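Local coordinates for protein endo-beta-1,4-glucanase (Bacillus licheniformis, PDB 2JEN) that hydrolyses internal beta-1,4-glucosidic linkages in the backbone of xyloglucan, and probably of cellulose, as a family 12 glycoside hydrolase of plant cell wall polysaccharides, at residues A[38-51]-A[91-105]. The protein carries 1 engineered substitution. Residues are numbered along the deposited sequence; the frame is centred on the assembly and turned at random.
Sequences KLYFKNKKYYIFNN and SIVSGWHWTEGYTAG. With GLC (alpha-D-glucopyranose), chain B; BGC (beta-D-glucopyranose), chain C; XYS (alpha-D-xylopyranose), chain D; BGC (beta-D-glucopyranose), chain E.
Tyr47 and Val93 face each other as an antiparallel hydrogen-bonded pair, Val93 N giving a bond of 2.9 Å to Tyr47 O. With CG held between the backbone N and the carbonyl carbon (chi1 53°), the Tyr47 ring is laid over Val93 on the adjoining strand. Tyr47 CB rests on the Tyr40 ring; at the ring edge Tyr47 CE1 lies 3.6 Å from Thr103 CG2, which CD1 also meets. Tyr47 CE2 and CZ lie against Val93, whose CB stands 3.9 Å from the Tyr47 ring centroid in a CH-pi contact, while Lys38 CD covers the opposite face. At the tip, Tyr47 OH touches His97 CB and reaches a water O, 2.8 Å away, that also bonds Gly95 O and Thr99 OG1. A branched valine fits beneath a flat ring, and the phenol carries the polar end to water. Strands 46-49 and 91-95 belong to one sheet of the family 12 beta-sandwich; Ile48 and Ile92 turn inward onto Met73 of the other sheet, whereas His97 lines the glycan pocket, with Phe49 packed against it. Phe49 sends its edge toward the His97 face, planes at 64°. His97 ND1 is hydrogen-bonded to Glu239, and His97 NE2 donates to O3 of the chain B glucose (2.8 Å). Asn51 ND2 donates to O2 of the same sugar. The other His97 face meets Trp98, a broad indole that carries the glucose units of chains B and C on one face and Trp96 on the other. Replacing Trp98 by an alanine is likely to leave both sugars without the flat surface they rest on and to uncover that His97 face. Thr103 OG1 donates to Lys45 O (2.7 Å) from above the carbonyl plane and accepts from Gly95 N.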
loop_
_atom_site.group_PDB
_atom_site.type_symbol
_atom_site.label_atom_id
_atom_site.label_comp_id
_atom_site.label_asym_id
_atom_site.label_seq_id
_atom_site.Cartn_x
_atom_site.Cartn_y
_atom_site.Cartn_z
ATOM N N LYS A 38 10.435 -1.693 -16.140
ATOM C CA LYS A 38 10.690 -2.720 -17.133
ATOM C C LYS A 38 11.177 -3.987 -16.468
ATOM O O LYS A 38 12.104 -3.946 -15.648
ATOM C CB LYS A 38 11.731 -2.254 -18.143
ATOM C CG LYS A 38 11.299 -1.023 -18.945
ATOM C CD LYS A 38 12.356 -0.488 -19.904
ATOM C CE LYS A 38 11.801 0.683 -20.701
ATOM N NZ LYS A 38 12.798 1.266 -21.610
ATOM N N LEU A 39 10.558 -5.105 -16.827
ATOM C CA LEU A 39 11.013 -6.418 -16.445
ATOM C C LEU A 39 11.472 -7.172 -17.681
ATOM O O LEU A 39 10.668 -7.676 -18.483
ATOM C CB LEU A 39 9.945 -7.239 -15.704
ATOM C CG LEU A 39 9.503 -6.679 -14.351
ATOM C CD1 LEU A 39 8.323 -7.443 -13.774
ATOM C CD2 LEU A 39 10.667 -6.681 -13.341
ATOM N N TYR A 40 12.788 -7.282 -17.848
ATOM C CA TYR A 40 13.353 -7.949 -19.015
ATOM C C TYR A 40 13.261 -9.454 -18.849
ATOM O O TYR A 40 13.328 -9.998 -17.734
ATOM C CB TYR A 40 14.820 -7.559 -19.189
ATOM C CG TYR A 40 15.024 -6.109 -19.567
ATOM C CD1 TYR A 40 15.147 -5.141 -18.596
ATOM C CD2 TYR A 40 15.033 -5.703 -20.900
ATOM C CE1 TYR A 40 15.316 -3.812 -18.904
ATOM C CE2 TYR A 40 15.194 -4.353 -21.229
ATOM C CZ TYR A 40 15.329 -3.416 -20.226
ATOM O OH TYR A 40 15.494 -2.084 -20.538
ATOM N N PHE A 41 13.175 -10.167 -19.969
ATOM C CA PHE A 41 13.214 -11.625 -19.948
ATOM C C PHE A 41 13.685 -12.138 -21.285
ATOM O O PHE A 41 13.846 -11.367 -22.234
ATOM C CB PHE A 41 11.893 -12.242 -19.488
ATOM C CG PHE A 41 10.713 -12.007 -20.399
ATOM C CD1 PHE A 41 10.024 -10.808 -20.413
ATOM C CD2 PHE A 41 10.252 -13.013 -21.219
ATOM C CE1 PHE A 41 8.933 -10.645 -21.218
ATOM C CE2 PHE A 41 9.133 -12.840 -22.024
ATOM C CZ PHE A 41 8.502 -11.667 -22.042
ATOM N N LYS A 42 14.030 -13.429 -21.322
ATOM C CA LYS A 42 14.567 -14.062 -22.537
ATOM C C LYS A 42 15.842 -13.380 -23.009
ATOM O O LYS A 42 15.942 -12.920 -24.154
ATOM C CB LYS A 42 13.515 -14.107 -23.657
ATOM C CG LYS A 42 13.801 -15.115 -24.775
ATOM C CD LYS A 42 13.418 -16.549 -24.291
ATOM C CE LYS A 42 11.872 -16.789 -24.355
ATOM N NZ LYS A 42 11.325 -17.902 -23.468
ATOM N N ASN A 43 16.849 -13.303 -22.132
ATOM C CA ASN A 43 18.122 -12.679 -22.464
ATOM C C ASN A 43 17.940 -11.259 -22.991
ATOM O O ASN A 43 18.628 -10.809 -23.904
ATOM C CB ASN A 43 18.906 -13.566 -23.453
ATOM C CG ASN A 43 20.372 -13.187 -23.574
ATOM O OD1 ASN A 43 20.981 -13.396 -24.639
ATOM N ND2 ASN A 43 20.944 -12.620 -22.522
ATOM N N LYS A 44 17.017 -10.533 -22.354
ATOM C CA LYS A 44 16.693 -9.153 -22.678
ATOM C C LYS A 44 16.168 -8.955 -24.115
ATOM O O LYS A 44 16.133 -7.834 -24.586
ATOM C CB LYS A 44 17.800 -8.159 -22.358
ATOM C CG LYS A 44 18.249 -8.135 -20.914
ATOM C CD LYS A 44 19.275 -7.077 -20.621
ATOM C CE LYS A 44 18.740 -5.662 -20.589
ATOM N NZ LYS A 44 19.768 -4.613 -20.270
ATOM N N LYS A 45 15.664 -10.011 -24.735
ATOM C CA LYS A 45 14.983 -9.872 -26.038
ATOM C C LYS A 45 13.648 -9.157 -25.877
ATOM O O LYS A 45 13.196 -8.470 -26.781
ATOM C CB LYS A 45 14.733 -11.258 -26.640
ATOM C CG LYS A 45 14.183 -11.243 -28.065
ATOM C CD LYS A 45 13.885 -12.670 -28.528
ATOM C CE LYS A 45 13.130 -12.653 -29.854
ATOM N NZ LYS A 45 12.759 -14.008 -30.355
ATOM N N TYR A 46 13.043 -9.320 -24.715
ATOM C CA TYR A 46 11.744 -8.701 -24.421
ATOM C C TYR A 46 11.806 -7.983 -23.108
ATOM O O TYR A 46 12.625 -8.299 -22.242
ATOM C CB TYR A 46 10.661 -9.768 -24.298
ATOM C CG TYR A 46 10.594 -10.799 -25.404
ATOM C CD1 TYR A 46 10.415 -10.443 -26.735
ATOM C CD2 TYR A 46 10.671 -12.142 -25.106
ATOM C CE1 TYR A 46 10.312 -11.424 -27.728
ATOM C CE2 TYR A 46 10.583 -13.104 -26.073
ATOM C CZ TYR A 46 10.397 -12.740 -27.381
ATOM O OH TYR A 46 10.299 -13.719 -28.360
ATOM N N TYR A 47 10.867 -7.067 -22.913
ATOM C CA TYR A 47 10.553 -6.615 -21.537
ATOM C C TYR A 47 9.099 -6.359 -21.391
ATOM O O TYR A 47 8.423 -5.921 -22.319
ATOM C CB TYR A 47 11.360 -5.373 -21.120
ATOM C CG TYR A 47 11.295 -4.177 -22.054
ATOM C CD1 TYR A 47 12.172 -4.052 -23.118
ATOM C CD2 TYR A 47 10.377 -3.139 -21.842
ATOM C CE1 TYR A 47 12.124 -2.932 -23.934
ATOM C CE2 TYR A 47 10.365 -2.013 -22.672
ATOM C CZ TYR A 47 11.220 -1.935 -23.727
ATOM O OH TYR A 47 11.223 -0.803 -24.520
ATOM N N ILE A 48 8.595 -6.662 -20.210
ATOM C CA ILE A 48 7.282 -6.207 -19.793
ATOM C C ILE A 48 7.479 -4.748 -19.378
ATOM O O ILE A 48 8.421 -4.416 -18.673
ATOM C CB ILE A 48 6.677 -7.052 -18.636
ATOM C CG1 ILE A 48 6.880 -8.567 -18.859
ATOM C CG2 ILE A 48 5.225 -6.702 -18.456
ATOM C CD1 ILE A 48 6.401 -9.441 -17.716
ATOM N N PHE A 49 6.565 -3.916 -19.812
ATOM C CA PHE A 49 6.689 -2.465 -19.678
ATOM C C PHE A 49 5.452 -1.865 -19.009
ATOM O O PHE A 49 4.325 -2.046 -19.478
ATOM C CB PHE A 49 6.843 -1.878 -21.095
ATOM C CG PHE A 49 7.140 -0.394 -21.167
ATOM C CD1 PHE A 49 7.951 0.245 -20.243
ATOM C CD2 PHE A 49 6.657 0.334 -22.225
ATOM C CE1 PHE A 49 8.235 1.603 -20.366
ATOM C CE2 PHE A 49 6.927 1.689 -22.319
ATOM C CZ PHE A 49 7.714 2.312 -21.410
ATOM N N ASN A 50 5.662 -1.181 -17.881
ATOM C CA ASN A 50 4.573 -0.585 -17.114
ATOM C C ASN A 50 4.229 0.755 -17.736
ATOM O O ASN A 50 4.456 1.842 -17.172
ATOM C CB ASN A 50 4.941 -0.470 -15.629
ATOM C CG ASN A 50 3.722 -0.429 -14.751
ATOM O OD1 ASN A 50 2.660 -0.928 -15.154
ATOM N ND2 ASN A 50 3.860 0.022 -13.520
ATOM N N ASN A 51 3.656 0.687 -18.947
ATOM C CA ASN A 51 3.408 1.854 -19.798
ATOM C C ASN A 51 2.117 2.532 -19.392
ATOM O O ASN A 51 1.055 1.937 -19.525
ATOM C CB ASN A 51 3.342 1.389 -21.257
ATOM C CG ASN A 51 3.086 2.483 -22.240
ATOM O OD1 ASN A 51 2.632 3.538 -21.895
ATOM N ND2 ASN A 51 3.365 2.194 -23.500
ATOM N N SER A 91 2.272 -3.859 -21.374
ATOM C CA SER A 91 2.597 -4.574 -22.581
ATOM C C SER A 91 3.926 -5.270 -22.472
ATOM O O SER A 91 4.741 -4.975 -21.589
ATOM C CB SER A 91 2.623 -3.587 -23.745
ATOM O OG SER A 91 3.354 -2.423 -23.395
ATOM N N ILE A 92 4.128 -6.234 -23.379
ATOM C CA ILE A 92 5.447 -6.771 -23.682
ATOM C C ILE A 92 5.962 -6.097 -24.936
ATOM O O ILE A 92 5.239 -6.016 -25.921
ATOM C CB ILE A 92 5.421 -8.295 -23.885
ATOM C CG1 ILE A 92 4.810 -8.987 -22.678
ATOM C CG2 ILE A 92 6.826 -8.802 -24.206
ATOM C CD1 ILE A 92 4.472 -10.495 -22.929
ATOM N N VAL A 93 7.229 -5.684 -24.913
ATOM C CA VAL A 93 7.906 -5.015 -26.039
ATOM C C VAL A 93 8.958 -5.952 -26.561
ATOM O O VAL A 93 9.828 -6.393 -25.811
ATOM C CB VAL A 93 8.531 -3.663 -25.611
ATOM C CG1 VAL A 93 9.376 -3.027 -26.720
ATOM C CG2 VAL A 93 7.452 -2.715 -25.133
ATOM N N SER A 94 8.995 -6.140 -27.880
ATOM C CA SER A 94 10.173 -6.577 -28.629
ATOM C C SER A 94 10.593 -5.534 -29.621
ATOM O O SER A 94 9.760 -5.076 -30.385
ATOM C CB SER A 94 9.839 -7.882 -29.354
ATOM O OG SER A 94 11.045 -8.426 -29.870
ATOM N N GLY A 95 11.857 -5.153 -29.616
ATOM C CA GLY A 95 12.356 -4.126 -30.493
ATOM C C GLY A 95 12.478 -2.799 -29.829
ATOM O O GLY A 95 13.018 -2.681 -28.721
ATOM N N TRP A 96 12.005 -1.777 -30.529
ATOM C CA TRP A 96 12.126 -0.390 -30.112
ATOM C C TRP A 96 10.875 0.100 -29.351
ATOM O O TRP A 96 9.761 -0.316 -29.635
ATOM C CB TRP A 96 12.363 0.474 -31.372
ATOM C CG TRP A 96 12.262 1.949 -31.232
ATOM C CD1 TRP A 96 13.280 2.820 -31.060
ATOM C CD2 TRP A 96 11.068 2.743 -31.355
ATOM N NE1 TRP A 96 12.815 4.100 -31.013
ATOM C CE2 TRP A 96 11.452 4.090 -31.188
ATOM C CE3 TRP A 96 9.714 2.444 -31.532
ATOM C CZ2 TRP A 96 10.540 5.139 -31.259
ATOM C CZ3 TRP A 96 8.799 3.465 -31.550
ATOM C CH2 TRP A 96 9.210 4.800 -31.420
ATOM N N HIS A 97 11.037 1.033 -28.409
ATOM C CA HIS A 97 9.885 1.771 -27.887
ATOM C C HIS A 97 10.349 3.102 -27.310
ATOM O O HIS A 97 10.596 3.234 -26.117
ATOM C CB HIS A 97 9.101 0.995 -26.833
ATOM C CG HIS A 97 7.815 1.672 -26.484
ATOM N ND1 HIS A 97 6.631 1.354 -27.114
ATOM C CD2 HIS A 97 7.553 2.725 -25.674
ATOM C CE1 HIS A 97 5.690 2.176 -26.674
ATOM N NE2 HIS A 97 6.222 3.020 -25.800
ATOM N N TRP A 98 10.532 4.090 -28.180
ATOM C CA TRP A 98 11.117 5.376 -27.796
ATOM C C TRP A 98 12.364 5.139 -26.942
ATOM O O TRP A 98 12.563 5.745 -25.893
ATOM C CB TRP A 98 10.078 6.255 -27.108
ATOM C CG TRP A 98 9.122 6.897 -28.095
ATOM C CD1 TRP A 98 9.275 8.126 -28.671
ATOM C CD2 TRP A 98 7.906 6.363 -28.620
ATOM N NE1 TRP A 98 8.222 8.389 -29.498
ATOM C CE2 TRP A 98 7.373 7.322 -29.501
ATOM C CE3 TRP A 98 7.225 5.167 -28.451
ATOM C CZ2 TRP A 98 6.191 7.121 -30.186
ATOM C CZ3 TRP A 98 6.067 4.966 -29.150
ATOM C CH2 TRP A 98 5.566 5.941 -30.011
ATOM N N THR A 99 13.206 4.255 -27.441
ATOM C CA THR A 99 14.459 3.885 -26.833
ATOM C C THR A 99 15.589 4.181 -27.811
ATOM O O THR A 99 15.384 4.350 -28.995
ATOM C CB THR A 99 14.480 2.373 -26.473
ATOM O OG1 THR A 99 14.004 1.579 -27.564
ATOM C CG2 THR A 99 13.649 2.089 -25.231
ATOM N N GLU A 100 16.814 4.230 -27.291
ATOM C CA GLU A 100 17.973 4.306 -28.184
ATOM C C GLU A 100 18.252 2.907 -28.684
ATOM O O GLU A 100 19.067 2.154 -28.143
ATOM C CB GLU A 100 19.204 4.930 -27.522
ATOM C CG GLU A 100 20.485 4.983 -28.414
ATOM C CD GLU A 100 20.265 5.364 -29.900
ATOM O OE1 GLU A 100 19.755 6.464 -30.181
ATOM O OE2 GLU A 100 20.641 4.570 -30.802
ATOM N N GLY A 101 17.576 2.542 -29.751
ATOM C CA GLY A 101 17.734 1.246 -30.326
ATOM C C GLY A 101 16.662 0.238 -29.970
ATOM O O GLY A 101 15.552 0.583 -29.621
ATOM N N TYR A 102 17.022 -1.018 -30.152
ATOM C CA TYR A 102 16.121 -2.138 -30.252
ATOM C C TYR A 102 16.601 -3.228 -29.290
ATOM O O TYR A 102 17.822 -3.461 -29.186
ATOM C CB TYR A 102 16.141 -2.733 -31.672
ATOM C CG TYR A 102 15.949 -1.676 -32.775
ATOM C CD1 TYR A 102 16.980 -0.882 -33.198
ATOM C CD2 TYR A 102 14.705 -1.487 -33.390
ATOM C CE1 TYR A 102 16.807 0.065 -34.184
ATOM C CE2 TYR A 102 14.517 -0.541 -34.382
ATOM C CZ TYR A 102 15.570 0.237 -34.789
ATOM O OH TYR A 102 15.443 1.194 -35.799
ATOM N N THR A 103 15.692 -3.988 -28.695
ATOM C CA THR A 103 16.117 -5.058 -27.786
ATOM C C THR A 103 17.013 -6.067 -28.501
ATOM O O THR A 103 16.853 -6.387 -29.685
ATOM C CB THR A 103 14.932 -5.773 -27.124
ATOM O OG1 THR A 103 14.070 -6.312 -28.119
ATOM C CG2 THR A 103 14.116 -4.846 -26.166
ATOM N N ALA A 104 17.990 -6.523 -27.748
ATOM C CA ALA A 104 18.980 -7.464 -28.258
ATOM C C ALA A 104 18.323 -8.724 -28.744
ATOM O O ALA A 104 17.526 -9.343 -28.048
ATOM C CB ALA A 104 19.976 -7.768 -27.106
ATOM N N GLY A 105 18.679 -9.172 -29.958
ATOM C CA GLY A 105 18.175 -10.415 -30.464
ATOM C C GLY A 105 16.745 -10.403 -30.930
ATOM O O GLY A 105 16.195 -11.433 -31.243
HETATM C C1 GLC B . 1.390 5.014 -27.464
HETATM C C2 GLC B . 2.668 4.539 -26.801
HETATM C C3 GLC B . 3.242 5.616 -25.915
HETATM C C4 GLC B . 3.427 6.873 -26.764
HETATM C C5 GLC B . 2.078 7.276 -27.384
HETATM C C6 GLC B . 2.302 8.457 -28.341
HETATM O O2 GLC B . 2.499 3.325 -26.069
HETATM O O3 GLC B . 4.437 5.118 -25.289
HETATM O O4 GLC B . 3.881 7.955 -26.004
HETATM O O5 GLC B . 1.629 6.214 -28.202
HETATM O O6 GLC B . 1.743 9.641 -27.819
HETATM C C2 BGC C . 5.683 9.606 -26.085
HETATM C C3 BGC C . 7.210 9.678 -25.976
HETATM C C4 BGC C . 7.726 8.880 -24.794
HETATM C C5 BGC C . 7.171 7.467 -24.790
HETATM C C6 BGC C . 7.463 6.655 -23.507
HETATM C C1 BGC C . 5.292 8.155 -26.081
HETATM O O2 BGC C . 5.190 10.183 -27.294
HETATM O O3 BGC C . 7.635 11.028 -25.822
HETATM O O4 BGC C . 9.130 8.753 -24.954
HETATM O O5 BGC C . 5.776 7.542 -24.933
HETATM O O6 BGC C . 7.124 7.383 -22.306
HETATM C C1 XYS D . 5.705 7.617 -22.083
HETATM C C2 XYS D . 5.524 8.280 -20.723
HETATM C C3 XYS D . 5.626 7.262 -19.581
HETATM C C4 XYS D . 4.790 6.031 -19.953
HETATM C C5 XYS D . 5.086 5.456 -21.346
HETATM O O2 XYS D . 6.550 9.272 -20.554
HETATM O O3 XYS D . 5.208 7.753 -18.290
HETATM O O4 XYS D . 4.895 5.058 -18.948
HETATM O O5 XYS D . 4.944 6.469 -22.278
HETATM C C2 BGC E . 11.331 8.679 -24.045
HETATM C C3 BGC E . 12.313 9.353 -23.091
HETATM C C4 BGC E . 12.278 10.868 -23.240
HETATM C C5 BGC E . 10.848 11.365 -23.108
HETATM C C6 BGC E . 10.755 12.891 -23.217
HETATM C C1 BGC E . 9.954 9.335 -23.936
HETATM O O2 BGC E . 11.257 7.276 -23.785
HETATM O O3 BGC E . 13.628 8.905 -23.343
HETATM O O4 BGC E . 13.125 11.452 -22.259
HETATM O O5 BGC E . 10.051 10.741 -24.101
HETATM O O6 BGC E . 10.704 13.287 -24.573
HETATM O O HOH W 1 10.833 2.299 -23.430
HETATM O O HOH W 2 18.508 -11.443 -26.643
HETATM O O HOH W 3 17.877 -5.757 -24.948
HETATM O O HOH W 4 13.110 -0.998 -26.550
HETATM O O HOH W 5 4.444 -0.274 -24.786
#